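Local coordinates for phenylalanine--tRNA ligase beta subunit (Pyrococcus horikoshii, PDB 2CXI), which is the N-terminal part of the beta subunit of an alpha2-beta2 enzyme that charges tRNA(Phe) with phenylalanine at the expense of ATP, at residues M174-E177 against E178-E181; I123-Q126 against E127-L131; E63-A66 against R67-W71. All coordinates share one frame; numbering follows the deposited sequence.

Contact 1: M174-E177 against E178-E181; sequences MTLE and EILE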
loop_
_atom_site.group_PDB
_atom_site.type_symbol
_atom_site.label_atom_id
_atom_site.label_comp_id
_atom_site.label_asym_id
_atom_site.label_seq_id
_atom_site.Cartn_x
_atom_site.Cartn_y
_atom_site.Cartn_z
HETATM N N MSE A 174 -1.725 -15.704 26.945
HETATM C CA MSE A 174 -0.940 -16.879 27.309
HETATM C C MSE A 174 -0.214 -17.352 26.066
HETATM O O MSE A 174 -0.689 -17.107 24.954
HETATM C CB MSE A 174 -1.863 -18.007 27.733
HETATM C CG MSE A 174 -2.557 -17.793 29.037
HETATM SE SE MSE A 174 -3.854 -19.279 29.212
HETATM C CE MSE A 174 -4.204 -19.033 31.173
ATOM N N THR A 175 0.903 -18.064 26.227
ATOM C CA THR A 175 1.555 -18.661 25.068
ATOM C C THR A 175 0.643 -19.721 24.446
ATOM O O THR A 175 -0.256 -20.286 25.105
ATOM C CB THR A 175 2.921 -19.323 25.403
ATOM O OG1 THR A 175 2.688 -20.501 26.166
ATOM C CG2 THR A 175 3.788 -18.448 26.292
ATOM N N LEU A 176 0.888 -19.997 23.184
ATOM C CA LEU A 176 0.159 -21.030 22.480
ATOM C C LEU A 176 0.264 -22.354 23.218
ATOM O O LEU A 176 -0.710 -23.059 23.372
ATOM C CB LEU A 176 0.698 -21.165 21.050
ATOM C CG LEU A 176 0.140 -20.254 19.969
ATOM C CD1 LEU A 176 -0.435 -18.899 20.437
ATOM C CD2 LEU A 176 1.051 -20.159 18.790
ATOM N N GLU A 177 1.471 -22.663 23.669
ATOM C CA GLU A 177 1.734 -23.795 24.532
ATOM C C GLU A 177 0.830 -23.862 25.770
ATOM O O GLU A 177 0.196 -24.887 26.027
ATOM C CB GLU A 177 3.218 -23.767 24.930
ATOM C CG GLU A 177 4.053 -24.656 24.057
ATOM C CD GLU A 177 3.517 -26.073 24.098
ATOM O OE1 GLU A 177 3.124 -26.599 23.032
ATOM O OE2 GLU A 177 3.438 -26.629 25.218
ATOM N N GLU A 178 0.741 -22.750 26.503
ATOM C CA GLU A 178 -0.093 -22.656 27.698
ATOM C C GLU A 178 -1.566 -22.830 27.374
ATOM O O GLU A 178 -2.309 -23.399 28.175
ATOM C CB GLU A 178 0.107 -21.319 28.414
ATOM C CG GLU A 178 1.528 -21.126 28.916
ATOM C CD GLU A 178 1.752 -19.792 29.612
ATOM O OE1 GLU A 178 1.288 -18.726 29.120
ATOM O OE2 GLU A 178 2.446 -19.818 30.655
ATOM N N ILE A 179 -1.992 -22.313 26.219
ATOM C CA ILE A 179 -3.389 -22.484 25.810
ATOM C C ILE A 179 -3.712 -23.963 25.585
ATOM O O ILE A 179 -4.735 -24.455 26.070
ATOM C CB ILE A 179 -3.725 -21.624 24.560
ATOM C CG1 ILE A 179 -3.496 -20.112 24.848
ATOM C CG2 ILE A 179 -5.176 -21.870 24.124
ATOM C CD1 ILE A 179 -3.643 -19.187 23.559
ATOM N N LEU A 180 -2.846 -24.676 24.854
ATOM C CA LEU A 180 -3.045 -26.133 24.639
ATOM C C LEU A 180 -3.138 -26.890 25.958
ATOM O O LEU A 180 -3.954 -27.798 26.110
ATOM C CB LEU A 180 -1.946 -26.723 23.770
ATOM C CG LEU A 180 -1.900 -26.247 22.312
ATOM C CD1 LEU A 180 -1.126 -27.225 21.496
ATOM C CD2 LEU A 180 -3.322 -26.116 21.737
ATOM N N GLU A 181 -2.329 -26.468 26.925
ATOM C CA GLU A 181 -2.286 -27.091 28.253
ATOM C C GLU A 181 -3.488 -26.739 29.134
ATOM O O GLU A 181 -4.124 -27.617 29.693
ATOM C CB GLU A 181 -0.965 -26.678 28.923
ATOM C CG GLU A 181 -0.616 -27.415 30.196
ATOM C CD GLU A 181 0.348 -26.616 31.079
ATOM O OE1 GLU A 181 1.045 -25.691 30.565
ATOM O OE2 GLU A 181 0.397 -26.904 32.305
#

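Contact 2: I123-Q126 against E127-L131; sequences IQLQ and EKIAL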
loop_
_atom_site.group_PDB
_atom_site.type_symbol
_atom_site.label_atom_id
_atom_site.label_comp_id
_atom_site.label_asym_id
_atom_site.label_seq_id
_atom_site.Cartn_x
_atom_site.Cartn_y
_atom_site.Cartn_z
ATOM N N ILE A 123 -23.791 -20.308 14.979
ATOM C CA ILE A 123 -22.928 -21.053 15.911
ATOM C C ILE A 123 -23.172 -22.578 15.956
ATOM O O ILE A 123 -22.224 -23.371 15.958
ATOM C CB ILE A 123 -23.004 -20.442 17.360
ATOM C CG1 ILE A 123 -22.467 -18.995 17.360
ATOM C CG2 ILE A 123 -22.281 -21.335 18.380
ATOM C CD1 ILE A 123 -22.460 -18.272 18.760
ATOM N N GLN A 124 -24.436 -22.985 16.020
ATOM C CA GLN A 124 -24.761 -24.414 16.028
ATOM C C GLN A 124 -24.311 -25.069 14.694
ATOM O O GLN A 124 -23.773 -26.180 14.695
ATOM C CB GLN A 124 -26.254 -24.584 16.183
ATOM C CG GLN A 124 -26.699 -26.008 16.216
ATOM C CD GLN A 124 -28.179 -26.132 16.537
ATOM O OE1 GLN A 124 -28.554 -26.812 17.493
ATOM N NE2 GLN A 124 -29.018 -25.525 15.705
ATOM N N LEU A 125 -24.520 -24.363 13.588
ATOM C CA LEU A 125 -24.119 -24.867 12.262
ATOM C C LEU A 125 -22.594 -25.046 12.166
ATOM O O LEU A 125 -22.067 -26.079 11.703
ATOM C CB LEU A 125 -24.683 -24.000 11.131
ATOM C CG LEU A 125 -24.364 -24.480 9.696
ATOM C CD1 LEU A 125 -24.915 -25.877 9.439
ATOM C CD2 LEU A 125 -24.927 -23.470 8.695
ATOM N N GLN A 126 -21.886 -24.069 12.691
ATOM C CA GLN A 126 -20.441 -24.142 12.803
ATOM C C GLN A 126 -20.023 -25.411 13.576
ATOM O O GLN A 126 -19.170 -26.185 13.123
ATOM C CB GLN A 126 -19.985 -22.802 13.416
ATOM C CG GLN A 126 -18.681 -22.714 14.020
ATOM C CD GLN A 126 -18.417 -21.278 14.495
ATOM O OE1 GLN A 126 -17.286 -20.865 14.534
ATOM N NE2 GLN A 126 -19.473 -20.527 14.830
ATOM N N GLU A 127 -20.671 -25.677 14.710
ATOM C CA GLU A 127 -20.362 -26.862 15.486
ATOM C C GLU A 127 -20.809 -28.143 14.792
ATOM O O GLU A 127 -20.082 -29.122 14.804
ATOM C CB GLU A 127 -20.997 -26.788 16.882
ATOM C CG GLU A 127 -20.526 -25.599 17.721
ATOM C CD GLU A 127 -21.371 -25.320 18.982
ATOM O OE1 GLU A 127 -22.409 -26.003 19.241
ATOM O OE2 GLU A 127 -20.990 -24.394 19.730
ATOM N N LYS A 128 -22.022 -28.172 14.253
ATOM C CA LYS A 128 -22.527 -29.421 13.612
ATOM C C LYS A 128 -21.700 -29.789 12.391
ATOM O O LYS A 128 -21.361 -30.956 12.187
ATOM C CB LYS A 128 -23.990 -29.279 13.200
ATOM C CG LYS A 128 -24.931 -28.978 14.364
ATOM C CD LYS A 128 -25.072 -30.163 15.346
ATOM C CE LYS A 128 -25.716 -29.678 16.637
ATOM N NZ LYS A 128 -26.043 -30.833 17.570
ATOM N N ILE A 129 -21.327 -28.801 11.570
ATOM C CA ILE A 129 -20.432 -29.132 10.445
ATOM C C ILE A 129 -19.091 -29.705 10.934
ATOM O O ILE A 129 -18.608 -30.730 10.425
ATOM C CB ILE A 129 -20.203 -27.906 9.490
ATOM C CG1 ILE A 129 -21.537 -27.523 8.800
ATOM C CG2 ILE A 129 -19.098 -28.266 8.448
ATOM C CD1 ILE A 129 -21.442 -26.302 7.952
ATOM N N ALA A 130 -18.484 -29.033 11.902
ATOM C CA ALA A 130 -17.180 -29.458 12.430
ATOM C C ALA A 130 -17.211 -30.822 13.088
ATOM O O ALA A 130 -16.263 -31.572 12.981
ATOM C CB ALA A 130 -16.642 -28.426 13.419
ATOM N N LEU A 131 -18.300 -31.144 13.779
ATOM C CA LEU A 131 -18.368 -32.440 14.478
ATOM C C LEU A 131 -18.425 -33.625 13.535
ATOM O O LEU A 131 -17.614 -34.552 13.656
ATOM C CB LEU A 131 -19.576 -32.494 15.426
ATOM C CG LEU A 131 -20.009 -33.823 16.077
ATOM C CD1 LEU A 131 -18.990 -34.404 17.026
ATOM C CD2 LEU A 131 -21.330 -33.524 16.819
#

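Contact 3: E63-A66 against R67-W71; sequences EGVA and RQIKW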
loop_
_atom_site.group_PDB
_atom_site.type_symbol
_atom_site.label_atom_id
_atom_site.label_comp_id
_atom_site.label_asym_id
_atom_site.label_seq_id
_atom_site.Cartn_x
_atom_site.Cartn_y
_atom_site.Cartn_z
ATOM N N GLU A 63 -31.728 -22.290 8.290
ATOM C CA GLU A 63 -31.665 -21.671 6.959
ATOM C C GLU A 63 -31.850 -22.733 5.875
ATOM O O GLU A 63 -32.568 -22.517 4.886
ATOM C CB GLU A 63 -30.339 -20.890 6.736
ATOM C CG GLU A 63 -30.083 -19.776 7.755
ATOM C CD GLU A 63 -29.406 -20.257 9.037
ATOM O OE1 GLU A 63 -29.198 -21.472 9.232
ATOM O OE2 GLU A 63 -29.051 -19.416 9.864
ATOM N N GLY A 64 -31.150 -23.856 6.035
ATOM C CA GLY A 64 -31.175 -24.932 5.042
ATOM C C GLY A 64 -32.524 -25.655 5.017
ATOM O O GLY A 64 -33.026 -26.039 3.951
ATOM N N VAL A 65 -33.104 -25.825 6.204
ATOM C CA VAL A 65 -34.442 -26.429 6.340
ATOM C C VAL A 65 -35.550 -25.574 5.666
ATOM O O VAL A 65 -36.388 -26.087 4.885
ATOM C CB VAL A 65 -34.753 -26.684 7.830
ATOM C CG1 VAL A 65 -36.235 -27.180 8.014
ATOM C CG2 VAL A 65 -33.796 -27.700 8.383
ATOM N N ALA A 66 -35.529 -24.262 5.949
ATOM C CA ALA A 66 -36.474 -23.310 5.385
ATOM C C ALA A 66 -36.312 -23.277 3.880
ATOM O O ALA A 66 -37.278 -23.186 3.143
ATOM C CB ALA A 66 -36.220 -21.926 5.972
ATOM N N ARG A 67 -35.071 -23.348 3.419
ATOM C CA ARG A 67 -34.813 -23.291 1.976
ATOM C C ARG A 67 -35.481 -24.504 1.315
ATOM O O ARG A 67 -36.253 -24.346 0.379
ATOM C CB ARG A 67 -33.286 -23.264 1.729
ATOM C CG ARG A 67 -32.817 -22.986 0.271
ATOM C CD ARG A 67 -31.318 -22.643 0.277
ATOM N NE ARG A 67 -30.580 -23.729 0.912
ATOM C CZ ARG A 67 -29.463 -23.605 1.624
ATOM N NH1 ARG A 67 -28.874 -22.413 1.816
ATOM N NH2 ARG A 67 -28.923 -24.706 2.133
ATOM N N GLN A 68 -35.242 -25.705 1.838
ATOM C CA GLN A 68 -35.893 -26.887 1.300
ATOM C C GLN A 68 -37.390 -26.786 1.275
ATOM O O GLN A 68 -38.026 -27.133 0.269
ATOM C CB GLN A 68 -35.588 -28.124 2.119
ATOM C CG GLN A 68 -35.022 -29.148 1.280
ATOM C CD GLN A 68 -33.593 -28.872 1.331
ATOM O OE1 GLN A 68 -32.857 -29.031 0.352
ATOM N NE2 GLN A 68 -33.169 -28.385 2.502
ATOM N N ILE A 69 -37.952 -26.373 2.400
ATOM C CA ILE A 69 -39.408 -26.212 2.487
ATOM C C ILE A 69 -39.931 -25.201 1.464
ATOM O O ILE A 69 -40.989 -25.417 0.870
ATOM C CB ILE A 69 -39.821 -25.900 3.937
ATOM C CG1 ILE A 69 -39.525 -27.122 4.807
ATOM C CG2 ILE A 69 -41.333 -25.507 4.047
ATOM C CD1 ILE A 69 -39.568 -26.797 6.337
ATOM N N LYS A 70 -39.226 -24.085 1.279
ATOM C CA LYS A 70 -39.670 -23.090 0.283
ATOM C C LYS A 70 -39.763 -23.731 -1.111
ATOM O O LYS A 70 -40.721 -23.479 -1.858
ATOM C CB LYS A 70 -38.742 -21.849 0.242
ATOM C CG LYS A 70 -39.023 -20.840 1.402
ATOM C CD LYS A 70 -38.285 -19.522 1.224
ATOM C CE LYS A 70 -36.795 -19.689 1.452
ATOM N NZ LYS A 70 -36.186 -18.292 1.621
ATOM N N TRP A 71 -38.764 -24.539 -1.472
ATOM C CA TRP A 71 -38.777 -25.260 -2.751
ATOM C C TRP A 71 -39.873 -26.336 -2.799
ATOM O O TRP A 71 -40.615 -26.455 -3.800
ATOM C CB TRP A 71 -37.379 -25.860 -3.037
ATOM C CG TRP A 71 -36.580 -25.031 -3.999
ATOM C CD1 TRP A 71 -36.370 -25.297 -5.308
ATOM C CD2 TRP A 71 -35.875 -23.802 -3.717
ATOM N NE1 TRP A 71 -35.576 -24.312 -5.874
ATOM C CE2 TRP A 71 -35.253 -23.389 -4.911
ATOM C CE3 TRP A 71 -35.706 -23.008 -2.562
ATOM C CZ2 TRP A 71 -34.496 -22.200 -5.003
ATOM C CZ3 TRP A 71 -34.937 -21.832 -2.646
ATOM C CH2 TRP A 71 -34.345 -21.445 -3.861
HETATM O O HOH W 1 -31.234 -26.464 1.499
#

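Contact 1: M174-E177 against E178-E181
Thr175 OG1 sits between its own backbone N and carbonyl carbon (chi1 71°), while Glu178 sends CG back beside its backbone N and runs extended from there; together these torsions close a capping box at the start of helix 176-182. Thr175 occupies the N-cap. Its OG1 accepts from Glu178 N at 3.0 Å, with a fairly straight N-H...O angle of 162°. In return Thr175 N donates to Glu178 OE1 at 3.0 Å, meeting that oxygen on its anti side and 27° out of the carboxylate plane. Two N-H groups at the helix start thus find side-chain acceptors, and the carboxylate lies where the positive end of the helix dipole would probably favour its charge. Replacing Glu178 by an alanine would probably leave Thr175 N without this acceptor, with the Thr175 OG1 bond alone remaining of the box. The backbone takes over at once, Ile179 N bonding to Thr175 O at 2.9 Å. Strand 174-175 pairs with strand 164-165, so the box marks the passage from strand to helix within the B3/4 domain; Leu176 and Ile179 both turn to Phe165 and Met212. Beside the box, Met174, present as selenomethionine, crosses Glu178 at about a right angle. Met174 CB lies 3.5 Å from Glu178 OE1 and 3.9 Å from Ile179 CG1.

Contact 2: I123-Q126 against E127-L131
Leu125 and Ile129, one helical turn apart on helix 116-133, make the apolar side-chain contact of this stretch: Leu125 CD1 meets Ile129 CD1 at 3.8 Å, the two chains passing at a slant. Leu125 holds CG anti to its N (chi1 -178°), whereas Ile129 turns CG1 beside its own N (chi1 -65°), back toward the preceding turn, and these different settings bring the branches together. The same Ile129 torsion lays Ile129 CG1 against the carbonyl oxygen Leu125 O at 3.3 Å.

A second pair, Gln124 and Lys128, meets through aliphatic carbons, Lys128 CE lying 3.8 Å from Gln124 CG where the two side chains cross. Their polar ends look beyond the helix: Gln124 NE2 donates to Asp5 O and Lys128 NZ to Lys3 O, so both side chains tie the helix to strand 3-7. Ile123 and Glu127 lie side by side and point the same way, with Ile123 CG2 3.6 Å from Glu127 OE2, a contact of methyl and carboxylate on an exposed flank.

What sets these spacings is the backbone, whose i to i+4 bonds run unbroken across the stretch. Lys128 N reaches Gln124 O at 2.7 Å, and Ile129 N reaches Leu125 O at 2.8 Å with an N-H...O angle of 170°. At the far end, Ala130 N to Gln126 O is longer, 3.2 Å, and the turn at 129-131 is of the wider pi type.

Within the fold, Leu125 packs on Met250 and Ala253, and Ile129 on Ala246 and Val249, so one face of helix 116-133 lies against helix 240-255, while Ile129 also meets Val140 and Ile142 of strand 140-146.

Contact 3: E63-A66 against R67-W71
Glu63 and Arg67 are joined by the first of four i to i+4 backbone bonds in helix 62-72, a buried alpha-helical stretch. Among these bonds, Gln68 N to Gly64 O measures 3.1 Å with an N-H...O angle of 170°, and Lys70 N to Ala66 O 2.8 Å.

Apolar packing is carried by Val65 and Ile69, which lie side by side and point the same way. Val65 CG1 is anti to its N (chi1 174°), a setting that leads the methyl toward the next turn, where it meets Ile69 CD1 at 3.8 Å. Outside the stretch, Val65 rests on Leu11 of helix 8-15, and Ile69 on Trp24 and Leu27 of helix 21-30.

Among the charged groups, Glu63 OE2 forms a salt bridge with Arg257 and its OE1 bonds to Ser61 OG; Lys70 NZ pairs with Glu256. The guanidinium of Arg67 makes a cation-pi contact with Phe328. Gly64 lies over one face of that guanidinium, the contact being made by the backbone carbon itself, with Gly64 CA 3.7 Å from Arg67 NH2.

A water adds a further link. It sits in plane at the guanidinium edge, accepting from Arg67 NE at 2.9 Å and donating to Gly64 O at 3.1 Å, the oxygen that also receives Gln68 N.

How the contacts relate
Along the chain the order is contact 3, contact 2, contact 1. Contacts 1 and 2 both belong to the B3/4 domain, on helices 176-182 and 116-133, their centres about 24 Å apart and their nearest atoms about 15 Å apart. Contact 3, on helix 62-72, lies on the opposite side of the chain's centre from contact 1, about 42 Å between centres. Contacts 2 and 3 come nearest, about 5 Å between closest atoms, and both touch helix 240-255, which thereby bridges two parts of this fragment. Contact 3 is the one that approaches the predicted magnesium site: the side chain of Gln68 is about 8 Å from that of Asp341.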